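Local atomic coordinates of AlkD2 (PDB entry 6M9M), a protein that binds inosine-5'-monophosphate through a HEAT-like repeat fold related to DNA glycosylases, although its biological function remains unknown. Residues Arg86-Leu91 / Ser158-Lys163; Glu113-Ser118 / Arg124-Gly129; Ile73-Glu78 / Ala92-Glu97. All coordinates share one frame; numbering follows the deposited sequence. Where two conformers were deposited one is given.

Contact 1: residues Arg86-Leu91 / Ser158-Lys163; sequences RVQEVL and SEYVRK. With IMP (inosinic acid), chain B.
Gln-88 and Tyr-160 mark the closest backbone approach of segments 86-91 and 158-163, and with their CA atoms 11.4 Å apart the two helices of this HEAT-like repeat fold meet through side chains alone. Tyr-160 spans most of the gap. A chi1 of -177°, which sets CG opposite the backbone N, carries the ring from the first turn of helix 159-175 toward helix 85-102, and the Tyr-160 OH comes 3.6 Å from CB of Gln-88. The methylene CB is the part of Gln-88 that touches; the amide NE2 donates to the backbone carbonyls of Asp-82 and Ser-80.

The polar link between the segments is a single water, which sits at the edge of the tyrosine ring and in its plane. It is hydrogen-bonded to Tyr-160 OH at 2.7 Å and to Glu-89 OE2 at 2.8 Å. The same OE2 forms a salt bridge with Arg-124 of helix 120-129, whose side chain also packs against Tyr-160. Ser-158 caps the start of helix 159-175, its OG accepting from Val-161 N.

On the ligand side, Arg-86 reaches out with an extended chain from CG to NE and meets the phosphate of inosinic acid at the guanidinium edge, the phosphorus lying in the guanidinium plane. His-18 and Gly-19 add further hydrogen bonds to the nucleotide. Two nearly straight bonds make the arginine fork: Arg-86 NH2 to O2P of the IMP at 3.0 Å, and the shorter Arg-86 NH1 to its O3P at 2.7 Å (169° at the hydrogen).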
loop_
_atom_site.group_PDB
_atom_site.type_symbol
_atom_site.label_atom_id
_atom_site.label_comp_id
_atom_site.label_asym_id
_atom_site.label_seq_id
_atom_site.Cartn_x
_atom_site.Cartn_y
_atom_site.Cartn_z
ATOM N N ARG A 86 8.525 8.325 -2.350
ATOM C CA ARG A 86 7.904 8.616 -1.053
ATOM C C ARG A 86 6.390 8.709 -1.187
ATOM O O ARG A 86 5.657 8.277 -0.295
ATOM C CB ARG A 86 8.507 9.878 -0.447
ATOM C CG ARG A 86 9.955 9.664 -0.038
ATOM C CD ARG A 86 10.611 10.950 0.467
ATOM N NE ARG A 86 12.004 10.733 0.881
ATOM C CZ ARG A 86 12.374 10.206 2.040
ATOM N NH1 ARG A 86 11.474 9.868 2.948
ATOM N NH2 ARG A 86 13.656 10.023 2.298
ATOM N N VAL A 87 5.900 9.266 -2.297
ATOM C CA VAL A 87 4.462 9.244 -2.564
ATOM C C VAL A 87 3.978 7.807 -2.718
ATOM O O VAL A 87 2.906 7.445 -2.222
ATOM C CB VAL A 87 4.104 10.106 -3.790
ATOM C CG1 VAL A 87 2.616 10.009 -4.084
ATOM C CG2 VAL A 87 4.517 11.567 -3.585
ATOM N N GLN A 88 4.764 6.961 -3.398
ATOM C CA GLN A 88 4.391 5.548 -3.515
ATOM C C GLN A 88 4.270 4.875 -2.147
ATOM O O GLN A 88 3.369 4.060 -1.931
ATOM C CB GLN A 88 5.368 4.787 -4.401
ATOM C CG GLN A 88 5.349 5.212 -5.844
ATOM C CD GLN A 88 4.108 4.774 -6.597
ATOM O OE1 GLN A 88 3.376 3.883 -6.164
ATOM N NE2 GLN A 88 3.885 5.375 -7.757
ATOM N N GLU A 89 5.156 5.208 -1.205
ATOM C CA GLU A 89 5.012 4.640 0.128
ATOM C C GLU A 89 3.711 5.088 0.781
ATOM O O GLU A 89 3.048 4.299 1.454
ATOM C CB GLU A 89 6.192 5.019 1.017
ATOM C CG GLU A 89 7.524 4.421 0.584
ATOM C CD GLU A 89 7.573 2.884 0.629
ATOM O OE1 GLU A 89 6.716 2.231 1.275
ATOM O OE2 GLU A 89 8.467 2.311 -0.013
ATOM N N VAL A 90 3.310 6.342 0.574
ATOM C CA VAL A 90 2.038 6.803 1.128
ATOM C C VAL A 90 0.867 6.098 0.455
ATOM O O VAL A 90 -0.127 5.790 1.109
ATOM C CB VAL A 90 1.924 8.335 1.079
ATOM C CG1 VAL A 90 0.579 8.783 1.634
ATOM C CG2 VAL A 90 3.040 8.944 1.914
ATOM N N LEU A 91 0.963 5.820 -0.861
ATOM C CA LEU A 91 -0.105 5.064 -1.530
ATOM C C LEU A 91 -0.354 3.721 -0.844
ATOM O O LEU A 91 -1.507 3.315 -0.669
ATOM C CB LEU A 91 0.209 4.870 -3.019
ATOM C CG LEU A 91 -0.798 4.044 -3.817
ATOM C CD1 LEU A 91 -2.189 4.663 -3.802
ATOM C CD2 LEU A 91 -0.309 3.842 -5.246
ATOM N N SER A 158 8.069 -7.418 -12.024
ATOM C CA SER A 158 8.699 -6.244 -11.435
ATOM C C SER A 158 9.529 -6.617 -10.214
ATOM O O SER A 158 9.018 -7.223 -9.273
ATOM C CB SER A 158 7.612 -5.254 -11.008
ATOM O OG SER A 158 8.106 -4.307 -10.086
ATOM N N GLU A 159 10.799 -6.209 -10.206
ATOM C CA GLU A 159 11.645 -6.456 -9.040
ATOM C C GLU A 159 11.120 -5.734 -7.801
ATOM O O GLU A 159 11.201 -6.252 -6.681
ATOM C CB GLU A 159 13.098 -6.065 -9.311
ATOM C CG GLU A 159 14.014 -6.464 -8.160
ATOM C CD GLU A 159 15.476 -6.291 -8.484
ATOM O OE1 GLU A 159 15.810 -5.390 -9.279
ATOM O OE2 GLU A 159 16.292 -7.067 -7.948
ATOM N N TYR A 160 10.592 -4.526 -7.985
ATOM C CA TYR A 160 10.002 -3.761 -6.893
ATOM C C TYR A 160 8.884 -4.548 -6.238
ATOM O O TYR A 160 8.806 -4.640 -5.012
ATOM C CB TYR A 160 9.496 -2.448 -7.497
ATOM C CG TYR A 160 8.882 -1.399 -6.575
ATOM C CD1 TYR A 160 9.635 -0.779 -5.590
ATOM C CD2 TYR A 160 7.588 -0.938 -6.789
ATOM C CE1 TYR A 160 9.089 0.237 -4.795
ATOM C CE2 TYR A 160 7.046 0.064 -6.021
ATOM C CZ TYR A 160 7.792 0.651 -5.024
ATOM O OH TYR A 160 7.215 1.676 -4.284
ATOM N N VAL A 161 8.002 -5.126 -7.048
ATOM C CA VAL A 161 6.954 -5.988 -6.519
ATOM C C VAL A 161 7.561 -7.197 -5.814
ATOM O O VAL A 161 7.165 -7.547 -4.697
ATOM C CB VAL A 161 5.975 -6.406 -7.630
ATOM C CG1 VAL A 161 4.955 -7.407 -7.080
ATOM C CG2 VAL A 161 5.240 -5.188 -8.198
ATOM N N ARG A 162 8.507 -7.879 -6.471
ATOM C CA ARG A 162 9.029 -9.128 -5.921
ATOM C C ARG A 162 9.686 -8.936 -4.560
ATOM O O ARG A 162 9.600 -9.814 -3.700
ATOM C CB ARG A 162 10.009 -9.796 -6.883
ATOM C CG ARG A 162 9.386 -10.302 -8.165
ATOM C CD ARG A 162 10.311 -11.227 -8.931
ATOM N NE ARG A 162 11.598 -10.629 -9.280
ATOM C CZ ARG A 162 11.842 -9.892 -10.361
ATOM N NH1 ARG A 162 10.882 -9.617 -11.228
ATOM N NH2 ARG A 162 13.068 -9.427 -10.585
ATOM N N LYS A 163 10.366 -7.803 -4.345
ATOM C CA LYS A 163 10.966 -7.564 -3.037
ATOM C C LYS A 163 9.894 -7.458 -1.964
ATOM O O LYS A 163 10.048 -7.999 -0.866
ATOM C CB LYS A 163 11.827 -6.308 -3.080
ATOM C CG LYS A 163 13.102 -6.509 -3.887
ATOM C CD LYS A 163 13.966 -5.270 -3.910
ATOM C CE LYS A 163 15.325 -5.568 -4.520
ATOM N NZ LYS A 163 16.185 -4.360 -4.580
HETATM P P IMP B . 13.341 8.036 5.686
HETATM O O1P IMP B . 13.720 8.224 7.140
HETATM O O2P IMP B . 14.400 8.629 4.791
HETATM O O3P IMP B . 11.951 8.772 5.415
HETATM O "O5'" IMP B . 13.234 6.476 5.431
HETATM C "C5'" IMP B . 12.834 5.960 4.170
HETATM C "C4'" IMP B . 13.694 4.780 3.809
HETATM O "O4'" IMP B . 13.226 4.143 2.769
HETATM C "C3'" IMP B . 15.204 5.296 3.398
HETATM O "O3'" IMP B . 16.227 4.359 3.946
HETATM C "C2'" IMP B . 15.239 5.275 2.145
HETATM O "O2'" IMP B . 16.665 5.129 1.689
HETATM C "C1'" IMP B . 14.393 3.989 1.786
HETATM N N9 IMP B . 13.914 3.835 0.570
HETATM C C8 IMP B . 12.920 3.056 0.074
HETATM N N7 IMP B . 12.868 3.247 -1.265
HETATM C C5 IMP B . 13.840 4.131 -1.609
HETATM C C6 IMP B . 14.195 4.652 -2.861
HETATM O O6 IMP B . 13.438 4.217 -4.023
HETATM N N1 IMP B . 15.194 5.521 -2.961
HETATM C C2 IMP B . 15.874 5.900 -1.832
HETATM N N3 IMP B . 15.522 5.385 -0.604
HETATM C C4 IMP B . 14.506 4.498 -0.480
HETATM O O HOH W 1 8.611 3.245 -2.637
#

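Contact 2: residues Glu113-Ser118 / Arg124-Gly129; sequences EWLKSS and RAATEG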
loop_
_atom_site.group_PDB
_atom_site.type_symbol
_atom_site.label_atom_id
_atom_site.label_comp_id
_atom_site.label_asym_id
_atom_site.label_seq_id
_atom_site.Cartn_x
_atom_site.Cartn_y
_atom_site.Cartn_z
ATOM N N GLU A 113 -8.199 -7.297 -6.760
ATOM C CA GLU A 113 -8.128 -6.435 -7.936
ATOM C C GLU A 113 -6.795 -5.698 -8.009
ATOM O O GLU A 113 -6.152 -5.659 -9.062
ATOM C CB GLU A 113 -9.305 -5.469 -7.869
ATOM C CG GLU A 113 -9.429 -4.456 -8.946
ATOM C CD GLU A 113 -10.733 -3.675 -8.775
ATOM O OE1 GLU A 113 -10.721 -2.629 -8.098
ATOM O OE2 GLU A 113 -11.782 -4.134 -9.269
ATOM N N TRP A 114 -6.340 -5.127 -6.893
ATOM C CA TRP A 114 -5.071 -4.405 -6.920
ATOM C C TRP A 114 -3.901 -5.351 -7.174
ATOM O O TRP A 114 -2.971 -5.004 -7.909
ATOM C CB TRP A 114 -4.874 -3.621 -5.624
ATOM C CG TRP A 114 -5.673 -2.346 -5.527
ATOM C CD1 TRP A 114 -7.002 -2.163 -5.792
ATOM C CD2 TRP A 114 -5.163 -1.063 -5.144
ATOM N NE1 TRP A 114 -7.348 -0.850 -5.585
ATOM C CE2 TRP A 114 -6.240 -0.152 -5.185
ATOM C CE3 TRP A 114 -3.899 -0.601 -4.771
ATOM C CZ2 TRP A 114 -6.089 1.197 -4.865
ATOM C CZ3 TRP A 114 -3.749 0.733 -4.438
ATOM C CH2 TRP A 114 -4.837 1.623 -4.503
ATOM N N LEU A 115 -3.924 -6.556 -6.583
ATOM C CA LEU A 115 -2.836 -7.503 -6.796
ATOM C C LEU A 115 -2.741 -7.974 -8.247
ATOM O O LEU A 115 -1.663 -8.409 -8.670
ATOM C CB LEU A 115 -3.009 -8.724 -5.886
ATOM C CG LEU A 115 -2.864 -8.517 -4.389
ATOM C CD1 LEU A 115 -3.331 -9.765 -3.647
ATOM C CD2 LEU A 115 -1.432 -8.185 -4.029
ATOM N N LYS A 116 -3.830 -7.880 -9.011
ATOM C CA LYS A 116 -3.866 -8.300 -10.408
ATOM C C LYS A 116 -3.798 -7.128 -11.381
ATOM O O LYS A 116 -3.890 -7.332 -12.593
ATOM C CB LYS A 116 -5.115 -9.148 -10.664
ATOM C CG LYS A 116 -5.084 -10.486 -9.933
ATOM C CD LYS A 116 -6.350 -11.293 -10.127
ATOM C CE LYS A 116 -6.363 -12.504 -9.201
ATOM N NZ LYS A 116 -5.126 -13.324 -9.334
ATOM N N SER A 117 -3.587 -5.915 -10.884
ATOM C CA SER A 117 -3.583 -4.731 -11.724
ATOM C C SER A 117 -2.389 -4.693 -12.670
ATOM O O SER A 117 -1.339 -5.277 -12.416
ATOM C CB SER A 117 -3.497 -3.473 -10.860
ATOM O OG SER A 117 -3.082 -2.369 -11.648
ATOM N N SER A 118 -2.552 -3.936 -13.756
ATOM C CA SER A 118 -1.515 -3.811 -14.770
ATOM C C SER A 118 -0.321 -2.992 -14.287
ATOM O O SER A 118 0.792 -3.210 -14.757
ATOM C CB SER A 118 -2.104 -3.178 -16.047
ATOM O OG SER A 118 -2.656 -1.880 -15.781
ATOM N N ARG A 124 2.303 -3.448 -5.956
ATOM C CA ARG A 124 3.200 -3.283 -4.815
ATOM C C ARG A 124 2.512 -2.544 -3.676
ATOM O O ARG A 124 2.759 -2.845 -2.508
ATOM C CB ARG A 124 4.479 -2.555 -5.249
ATOM C CG ARG A 124 5.624 -2.578 -4.229
ATOM C CD ARG A 124 5.580 -1.383 -3.286
ATOM N NE ARG A 124 6.797 -1.321 -2.483
ATOM C CZ ARG A 124 7.038 -0.410 -1.544
ATOM N NH1 ARG A 124 6.129 0.512 -1.278
ATOM N NH2 ARG A 124 8.175 -0.435 -0.865
ATOM N N ALA A 125 1.634 -1.579 -3.983
ATOM C CA ALA A 125 0.960 -0.864 -2.903
ATOM C C ALA A 125 0.140 -1.815 -2.047
ATOM O O ALA A 125 0.101 -1.688 -0.812
ATOM C CB ALA A 125 0.084 0.251 -3.454
ATOM N N ALA A 126 -0.515 -2.789 -2.681
ATOM C CA ALA A 126 -1.291 -3.761 -1.914
ATOM C C ALA A 126 -0.393 -4.725 -1.149
ATOM O O ALA A 126 -0.634 -5.000 0.035
ATOM C CB ALA A 126 -2.231 -4.526 -2.840
ATOM N N THR A 127 0.639 -5.264 -1.803
ATOM C CA THR A 127 1.497 -6.219 -1.109
ATOM C C THR A 127 2.201 -5.562 0.066
ATOM O O THR A 127 2.276 -6.140 1.153
ATOM C CB THR A 127 2.515 -6.877 -2.055
ATOM O OG1 THR A 127 3.396 -5.899 -2.622
ATOM C CG2 THR A 127 1.806 -7.664 -3.162
ATOM N N GLU A 128 2.747 -4.365 -0.141
ATOM C CA GLU A 128 3.506 -3.677 0.896
ATOM C C GLU A 128 2.608 -3.057 1.947
ATOM O O GLU A 128 2.918 -3.099 3.143
ATOM C CB GLU A 128 4.376 -2.592 0.264
ATOM C CG GLU A 128 5.341 -1.913 1.223
ATOM C CD GLU A 128 6.539 -2.764 1.622
ATOM O OE1 GLU A 128 6.789 -3.825 0.990
ATOM O OE2 GLU A 128 7.241 -2.342 2.558
ATOM N N GLY A 129 1.497 -2.463 1.526
ATOM C CA GLY A 129 0.673 -1.710 2.455
ATOM C C GLY A 129 0.049 -2.551 3.546
ATOM O O GLY A 129 -0.171 -2.064 4.650
#
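Trp-114 and Leu-115 close the end of helix 108-115 against Ala-125, Ala-126 and Thr-127 of helix 120-129, a buried helix-to-helix contact within the HEAT-like repeat array. The backbones come near, with the CA atoms of Trp-114 and Ala-126 only 6.3 Å apart.

Apolar packing carries the contact. CB of Ala-126 is shared by two residues, touching Trp-114 CB at 3.9 Å and Leu-115 CD2 at the same separation of 3.9 Å. Trp-114 places CG beside its backbone N (chi1 -77°), and its indole presents an edge to the second helix: CZ3 lies 4.0 Å from Ala-125 CB, with that methyl in the ring plane. The indole also meets the ring of Phe-95, and Leu-91 of helix 85-102 borders both Trp-114 and Ala-125. Leu-115 CD2 reaches on to the methyl CG2 of Thr-127, the two side chains crossing at a slant; Thr-127 was modelled in two conformers, so how tight this touch is remains doubtful.

Polar interactions lie beside the apolar patch. OG1 of Thr-127 is hydrogen-bonded to Ser-164 OG. Glu-128 folds over the guanidinium of Arg-124, its CG 3.5 Å above the plane and over the centre, while Arg-124 NH2 is salt-bridged to Glu-89 of helix 85-102.

With a tryptophan, a leucine, two alanines and a threonine methyl at the interface, the segments are joined by dispersion and the exclusion of water, without a direct polar bond between them; the polar OG1 of Thr-127 finds its partner in helix 159-175.

Contact 3: residues Ile73-Glu78 / Ala92-Glu97; sequences IFMRDE and AKAFDE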
loop_
_atom_site.group_PDB
_atom_site.type_symbol
_atom_site.label_atom_id
_atom_site.label_comp_id
_atom_site.label_asym_id
_atom_site.label_seq_id
_atom_site.Cartn_x
_atom_site.Cartn_y
_atom_site.Cartn_z
ATOM N N ILE A 73 -10.547 4.499 -7.122
ATOM C CA ILE A 73 -10.079 4.287 -8.493
ATOM C C ILE A 73 -8.937 5.242 -8.824
ATOM O O ILE A 73 -7.962 4.859 -9.478
ATOM C CB ILE A 73 -11.245 4.432 -9.493
ATOM C CG1 ILE A 73 -12.209 3.246 -9.390
ATOM C CG2 ILE A 73 -10.733 4.612 -10.918
ATOM C CD1 ILE A 73 -13.537 3.460 -10.115
ATOM N N PHE A 74 -9.039 6.504 -8.406
ATOM C CA PHE A 74 -7.949 7.446 -8.663
ATOM C C PHE A 74 -6.656 7.000 -7.978
ATOM O O PHE A 74 -5.568 7.093 -8.563
ATOM C CB PHE A 74 -8.369 8.839 -8.227
ATOM C CG PHE A 74 -7.446 9.937 -8.668
ATOM C CD1 PHE A 74 -7.610 10.543 -9.895
ATOM C CD2 PHE A 74 -6.426 10.373 -7.849
ATOM C CE1 PHE A 74 -6.772 11.570 -10.307
ATOM C CE2 PHE A 74 -5.583 11.408 -8.258
ATOM C CZ PHE A 74 -5.764 12.004 -9.485
ATOM N N MET A 75 -6.756 6.479 -6.751
ATOM C CA MET A 75 -5.592 5.899 -6.091
ATOM C C MET A 75 -5.016 4.744 -6.907
ATOM O O MET A 75 -3.803 4.670 -7.152
ATOM C CB MET A 75 -5.987 5.394 -4.701
ATOM C CG MET A 75 -6.307 6.453 -3.664
ATOM S SD MET A 75 -7.141 5.813 -2.198
ATOM C CE MET A 75 -6.047 4.496 -1.693
ATOM N N ARG A 76 -5.886 3.823 -7.318
ATOM C CA ARG A 76 -5.467 2.607 -8.012
ATOM C C ARG A 76 -4.777 2.919 -9.326
ATOM O O ARG A 76 -3.754 2.314 -9.658
ATOM C CB ARG A 76 -6.701 1.739 -8.275
ATOM C CG ARG A 76 -6.417 0.352 -8.838
ATOM C CD ARG A 76 -7.697 -0.366 -9.255
ATOM N NE ARG A 76 -8.275 0.300 -10.408
ATOM C CZ ARG A 76 -9.546 0.252 -10.782
ATOM N NH1 ARG A 76 -10.423 -0.451 -10.091
ATOM N NH2 ARG A 76 -9.926 0.926 -11.851
ATOM N N ASP A 77 -5.329 3.858 -10.093
ATOM C CA ASP A 77 -4.925 4.032 -11.475
ATOM C C ASP A 77 -4.106 5.284 -11.746
ATOM O O ASP A 77 -3.406 5.323 -12.755
ATOM C CB ASP A 77 -6.164 4.080 -12.380
ATOM C CG ASP A 77 -6.871 2.750 -12.491
ATOM O OD1 ASP A 77 -6.312 1.716 -12.057
ATOM O OD2 ASP A 77 -8.004 2.759 -13.002
ATOM N N GLU A 78 -4.219 6.324 -10.923
ATOM C CA GLU A 78 -3.523 7.578 -11.161
ATOM C C GLU A 78 -2.412 7.850 -10.158
ATOM O O GLU A 78 -1.300 8.154 -10.570
ATOM C CB GLU A 78 -4.486 8.766 -11.232
ATOM C CG GLU A 78 -5.664 8.557 -12.158
ATOM C CD GLU A 78 -5.291 8.296 -13.609
ATOM O OE1 GLU A 78 -4.146 8.580 -14.020
ATOM O OE2 GLU A 78 -6.174 7.823 -14.346
ATOM N N ALA A 92 0.714 3.007 -0.470
ATOM C CA ALA A 92 0.553 1.744 0.239
ATOM C C ALA A 92 -0.199 1.949 1.551
ATOM O O ALA A 92 -1.069 1.142 1.910
ATOM C CB ALA A 92 1.929 1.118 0.476
ATOM N N LYS A 93 0.144 3.007 2.293
ATOM C CA LYS A 93 -0.535 3.300 3.553
ATOM C C LYS A 93 -1.992 3.666 3.325
ATOM O O LYS A 93 -2.870 3.279 4.111
ATOM C CB LYS A 93 0.176 4.446 4.271
ATOM C CG LYS A 93 1.584 4.095 4.706
ATOM C CD LYS A 93 2.351 5.254 5.303
ATOM C CE LYS A 93 3.831 4.926 5.437
ATOM N NZ LYS A 93 4.057 3.827 6.412
ATOM N N ALA A 94 -2.271 4.435 2.269
ATOM C CA ALA A 94 -3.650 4.809 1.975
ATOM C C ALA A 94 -4.477 3.601 1.560
ATOM O O ALA A 94 -5.669 3.526 1.876
ATOM C CB ALA A 94 -3.675 5.875 0.889
ATOM N N PHE A 95 -3.873 2.641 0.859
ATOM C CA PHE A 95 -4.593 1.422 0.537
ATOM C C PHE A 95 -4.898 0.625 1.803
ATOM O O PHE A 95 -6.010 0.111 1.970
ATOM C CB PHE A 95 -3.804 0.574 -0.473
ATOM C CG PHE A 95 -4.562 -0.648 -0.883
ATOM C CD1 PHE A 95 -5.676 -0.519 -1.681
ATOM C CD2 PHE A 95 -4.238 -1.896 -0.389
ATOM C CE1 PHE A 95 -6.455 -1.606 -2.010
ATOM C CE2 PHE A 95 -5.021 -2.997 -0.726
ATOM C CZ PHE A 95 -6.126 -2.848 -1.530
ATOM N N ASP A 96 -3.931 0.522 2.716
ATOM C CA ASP A 96 -4.206 -0.142 3.990
ATOM C C ASP A 96 -5.330 0.564 4.733
ATOM O O ASP A 96 -6.158 -0.084 5.381
ATOM C CB ASP A 96 -2.925 -0.188 4.828
ATOM C CG ASP A 96 -3.037 -1.072 6.039
ATOM O OD1 ASP A 96 -3.606 -2.172 5.930
ATOM O OD2 ASP A 96 -2.501 -0.676 7.095
ATOM N N GLU A 97 -5.360 1.900 4.665
ATOM C CA GLU A 97 -6.423 2.675 5.308
ATOM C C GLU A 97 -7.791 2.307 4.742
ATOM O O GLU A 97 -8.763 2.144 5.489
ATOM C CB GLU A 97 -6.143 4.169 5.148
ATOM C CG GLU A 97 -7.169 5.089 5.769
ATOM C CD GLU A 97 -7.195 5.042 7.269
ATOM O OE1 GLU A 97 -6.133 4.757 7.857
ATOM O OE2 GLU A 97 -8.272 5.319 7.854
#
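Met-75 and Phe-95 give the nearest backbone approach between segments 73-78 and 92-97, their CA atoms 8.1 Å apart on helices that run in roughly opposite directions within the HEAT-like repeat fold. Helix 69-79 widens into a pi-type turn at 75-78.

Met-75 carries the contact. Its chain runs toward helix 85-102 and then bends at the last torsion (chi3 53°), which brings the methyl CE against the side and backbone of Ala-94. Met-75 CE lies 3.8 Å from Ala-94 CB and 3.7 Å from Ala-94 O; Phe-95 N is also close, so the methyl rests on the peptide link between these two residues. Phe-62 of helix 52-65 also packs on Met-75, and Val-59 of the same helix on Ala-94, extending this small buried patch.

Next to Met-75, Arg-76 turns its end away from helix 85-102 and grips the adjoining Asp-77 side-on. In this salt bridge Arg-76 NH2 meets Asp-77 OD2 at 2.9 Å, on the syn side but tilted from the carboxylate plane. The companion bond, Arg-76 NE to Asp-77 OD1 at 2.9 Å, keeps to the guanidinium plane yet reaches its oxygen from above the carboxylate plane, 45° out of it.

In the fold
The three contacts cluster near the middle of the chain, with centres about 9 Å apart for contacts 1 and 2 and for contacts 2 and 3, and about 12 Å for contacts 1 and 3. Along the chain contact 3 closes before contact 2 opens, contact 2 is nested within contact 1, and contacts 1 and 3 interleave. A salt bridge, Glu-113 OE1 to Arg-76 NH1 at 3.0 Å, joins contacts 2 and 3; contacts 1 and 2 touch through Arg-124 and through Leu-91 on Ala-125. Helix 85-102, common to contacts 1 and 3, supplies Arg-86 to the nucleotide phosphate at its start and joins core packing farther along, away from the IMP site.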